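Local coordinates for putative cytoplasmic protein (Salmonella enterica subsp. enterica serovar Typhimurium, PDB 4IQN) that is of unknown function, a single-chain member of the uncharacterised DUF5066 family, at residues V23-S28 with D62-S67. Numbering follows the deposited sequence.
Sequences VPTPMS and DRDLLS
Thr25 spends each of its polar atoms on the turn at Asp62-Leu65, joining the loop between helices 8-18 and 29-34 to the loop between strands 48-49 and 86-87. Thr25 N donates to Asp62 OD1 at 2.9 Å, with an N-H...O angle of 166°. Thr25 O takes two bonds from Arg63, one from the backbone N at 2.9 Å and one from NE at 3.1 Å, arriving from opposite faces of the carbonyl plane. Thr25 OG1 donates to Asp64 OD2 at 2.7 Å, above the carboxylate plane; chi1 of 54° sets this hydroxyl between the backbone N and carbonyl carbon. Asp64 N reaches Asp62 OD1 at 2.9 Å from the carboxylate face opposite Thr25 N, closing an Asx turn within the type I beta turn. Asp62 OD2 accepts from Asn19 and Asn21. The bend of Arg63 at chi3 (71°) accompanies a guanidinium turned edge-on to residues 25-26, where Arg63 NH2 donates to Pro26 O at 3.1 Å; Thr25 O and Pro26 O both lie near the guanidinium plane. Over one face, toward the rim, sits Met27 CG, 3.6 Å from Arg63 CZ. A water donates to both Val23 O and Asp64 OD2. Since Pro24 and Pro26 have no amide hydrogen, Thr25 supplies the single backbone N-H of residues 24-26, and the buried Asp62 carboxylate is probably stabilised as an anion by at least four N-H donors: Thr25 N, Asp64 N and the side-chain amides of Asn19 and Asn21.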
ATOM      1  N   VAL A  23      -0.161 -20.804 -11.259  1.00 37.54           N
ATOM      2  CA  VAL A  23      -1.394 -20.591 -12.053  1.00 36.06           C
ATOM      3  C   VAL A  23      -1.655 -19.104 -12.303  1.00 35.41           C
ATOM      4  O   VAL A  23      -2.534 -18.489 -11.645  1.00 33.93           O
ATOM      5  CB  VAL A  23      -2.644 -21.243 -11.420  1.00 32.64           C
ATOM      6  CG1 VAL A  23      -3.769 -21.252 -12.446  1.00 35.30           C
ATOM      7  CG2 VAL A  23      -2.389 -22.694 -11.024  1.00 42.34           C
ATOM      8  N   PRO A  24      -0.903 -18.511 -13.250  1.00 35.99           N
ATOM      9  CA  PRO A  24      -1.023 -17.067 -13.442  1.00 36.33           C
ATOM     10  C   PRO A  24      -2.414 -16.716 -13.917  1.00 32.49           C
ATOM     11  O   PRO A  24      -2.947 -17.403 -14.766  1.00 37.22           O
ATOM     12  CB  PRO A  24       0.054 -16.739 -14.502  1.00 38.21           C
ATOM     13  CG  PRO A  24       0.375 -18.025 -15.158  1.00 39.36           C
ATOM     14  CD  PRO A  24       0.117 -19.102 -14.143  1.00 37.28           C
ATOM     15  N   THR A  25      -2.993 -15.664 -13.363  1.00 29.74           N
ATOM     16  CA  THR A  25      -4.379 -15.284 -13.677  1.00 32.35           C
ATOM     17  C   THR A  25      -4.471 -13.787 -13.980  1.00 31.55           C
ATOM     18  O   THR A  25      -4.812 -12.979 -13.116  1.00 34.69           O
ATOM     19  CB  THR A  25      -5.339 -15.658 -12.516  1.00 37.16           C
ATOM     20  OG1 THR A  25      -4.869 -15.091 -11.260  1.00 51.77           O
ATOM     21  CG2 THR A  25      -5.412 -17.157 -12.375  1.00 33.72           C
ATOM     22  N   PRO A  26      -4.149 -13.397 -15.207  1.00 33.77           N
ATOM     23  CA  PRO A  26      -4.262 -11.975 -15.521  1.00 31.64           C
ATOM     24  C   PRO A  26      -5.693 -11.527 -15.539  1.00 38.17           C
ATOM     25  O   PRO A  26      -6.582 -12.324 -15.901  1.00 38.85           O
ATOM     26  CB  PRO A  26      -3.703 -11.886 -16.946  1.00 33.87           C
ATOM     27  CG  PRO A  26      -3.911 -13.223 -17.501  1.00 37.18           C
ATOM     28  CD  PRO A  26      -3.672 -14.165 -16.359  1.00 36.66           C
HETATM   29  N   MSE A  27      -5.908 -10.267 -15.161  1.00 34.67           N
HETATM   30  CA  MSE A  27      -7.177  -9.587 -15.416  1.00 37.72           C
HETATM   31  C   MSE A  27      -7.108  -9.157 -16.838  1.00 37.97           C
HETATM   32  O   MSE A  27      -6.018  -8.861 -17.331  1.00 37.50           O
HETATM   33  CB  MSE A  27      -7.370  -8.361 -14.519  1.00 36.54           C
HETATM   34  CG  MSE A  27      -7.802  -8.844 -13.161  1.00 38.88           C
HETATM   35 SE   MSE A  27      -8.372  -7.416 -11.941  0.75 38.26          SE
HETATM   36  CE  MSE A  27      -8.909  -5.884 -13.024  1.00 35.56           C
ATOM     37  N   SER A  28      -8.248  -9.113 -17.533  1.00 36.02           N
ATOM     38  CA  SER A  28      -8.232  -8.613 -18.907  1.00 36.02           C
ATOM     39  C   SER A  28      -8.088  -7.071 -18.896  1.00 32.36           C
ATOM     40  O   SER A  28      -8.324  -6.406 -17.875  1.00 35.58           O
ATOM     41  CB  SER A  28      -9.505  -8.995 -19.657  1.00 35.48           C
ATOM     42  OG  SER A  28     -10.613  -8.386 -19.020  1.00 37.40           O
ATOM     43  N   ASP A  62      -0.759 -11.004 -13.530  1.00 29.57           N
ATOM     44  CA  ASP A  62      -1.166 -12.104 -12.688  1.00 30.62           C
ATOM     45  C   ASP A  62      -1.710 -11.560 -11.382  1.00 27.79           C
ATOM     46  O   ASP A  62      -0.948 -11.111 -10.509  1.00 28.68           O
ATOM     47  CB  ASP A  62       0.042 -13.012 -12.451  1.00 27.73           C
ATOM     48  CG  ASP A  62      -0.266 -14.212 -11.580  1.00 29.85           C
ATOM     49  OD1 ASP A  62      -1.462 -14.468 -11.237  1.00 32.66           O
ATOM     50  OD2 ASP A  62       0.725 -14.917 -11.228  1.00 31.60           O
ATOM     51  N   ARG A  63      -3.027 -11.653 -11.214  1.00 29.98           N
ATOM     52  CA  ARG A  63      -3.664 -11.127 -10.018  1.00 26.81           C
ATOM     53  C   ARG A  63      -3.280 -11.937  -8.783  1.00 29.28           C
ATOM     54  O   ARG A  63      -3.560 -11.504  -7.654  1.00 29.39           O
ATOM     55  CB  ARG A  63      -5.181 -11.069 -10.192  1.00 26.67           C
ATOM     56  CG  ARG A  63      -5.877 -12.351  -9.888  1.00 33.25           C
ATOM     57  CD  ARG A  63      -7.342 -12.301 -10.304  1.00 34.68           C
ATOM     58  NE  ARG A  63      -7.489 -12.327 -11.750  1.00 40.85           N
ATOM     59  CZ  ARG A  63      -8.668 -12.277 -12.358  1.00 40.80           C
ATOM     60  NH1 ARG A  63      -9.777 -12.201 -11.639  1.00 45.97           N
ATOM     61  NH2 ARG A  63      -8.742 -12.312 -13.670  1.00 38.43           N
ATOM     62  N   ASP A  64      -2.653 -13.099  -9.005  1.00 28.55           N
ATOM     63  CA  ASP A  64      -2.298 -14.029  -7.941  1.00 31.78           C
ATOM     64  C   ASP A  64      -0.765 -14.231  -7.829  1.00 32.58           C
ATOM     65  O   ASP A  64      -0.287 -15.235  -7.283  1.00 29.81           O
ATOM     66  CB  ASP A  64      -3.007 -15.375  -8.189  1.00 32.32           C
ATOM     67  CG  ASP A  64      -4.525 -15.292  -8.009  1.00 36.15           C
ATOM     68  OD1 ASP A  64      -4.979 -14.540  -7.107  1.00 39.29           O
ATOM     69  OD2 ASP A  64      -5.270 -16.004  -8.752  1.00 37.84           O
ATOM     70  N   LEU A  65       0.001 -13.266  -8.314  1.00 28.59           N
ATOM     71  CA  LEU A  65       1.465 -13.374  -8.308  1.00 30.06           C
ATOM     72  C   LEU A  65       2.007 -13.553  -6.904  1.00 26.19           C
ATOM     73  O   LEU A  65       1.405 -13.111  -5.930  1.00 26.91           O
ATOM     74  CB  LEU A  65       2.105 -12.178  -9.015  1.00 31.11           C
ATOM     75  CG  LEU A  65       2.009 -10.843  -8.317  1.00 29.08           C
ATOM     76  CD1 LEU A  65       3.238 -10.627  -7.425  1.00 29.37           C
ATOM     77  CD2 LEU A  65       1.929  -9.728  -9.344  1.00 32.79           C
ATOM     78  N   LEU A  66       3.123 -14.268  -6.839  1.00 28.69           N
ATOM     79  CA  LEU A  66       3.857 -14.554  -5.621  1.00 24.54           C
ATOM     80  C   LEU A  66       5.296 -14.119  -5.875  1.00 25.29           C
ATOM     81  O   LEU A  66       5.888 -14.493  -6.882  1.00 31.45           O
ATOM     82  CB  LEU A  66       3.803 -16.063  -5.307  1.00 26.09           C
ATOM     83  CG  LEU A  66       2.460 -16.644  -4.870  1.00 28.50           C
ATOM     84  CD1 LEU A  66       2.451 -18.163  -4.732  1.00 30.22           C
ATOM     85  CD2 LEU A  66       2.069 -16.005  -3.541  1.00 27.42           C
ATOM     86  N   SER A  67       5.853 -13.314  -4.969  1.00 25.27           N
ATOM     87  CA  SER A  67       7.188 -12.816  -5.130  1.00 24.50           C
ATOM     88  C   SER A  67       8.216 -13.926  -5.000  1.00 27.98           C
ATOM     89  O   SER A  67       7.875 -15.081  -4.721  1.00 28.75           O
ATOM     90  CB  SER A  67       7.500 -11.767  -4.066  1.00 24.45           C
ATOM     91  OG  SER A  67       7.584 -12.363  -2.786  1.00 27.58           O
TER
HETATM   92  O   HOH W   1      -4.334 -18.519  -9.410  1.00 43.02           O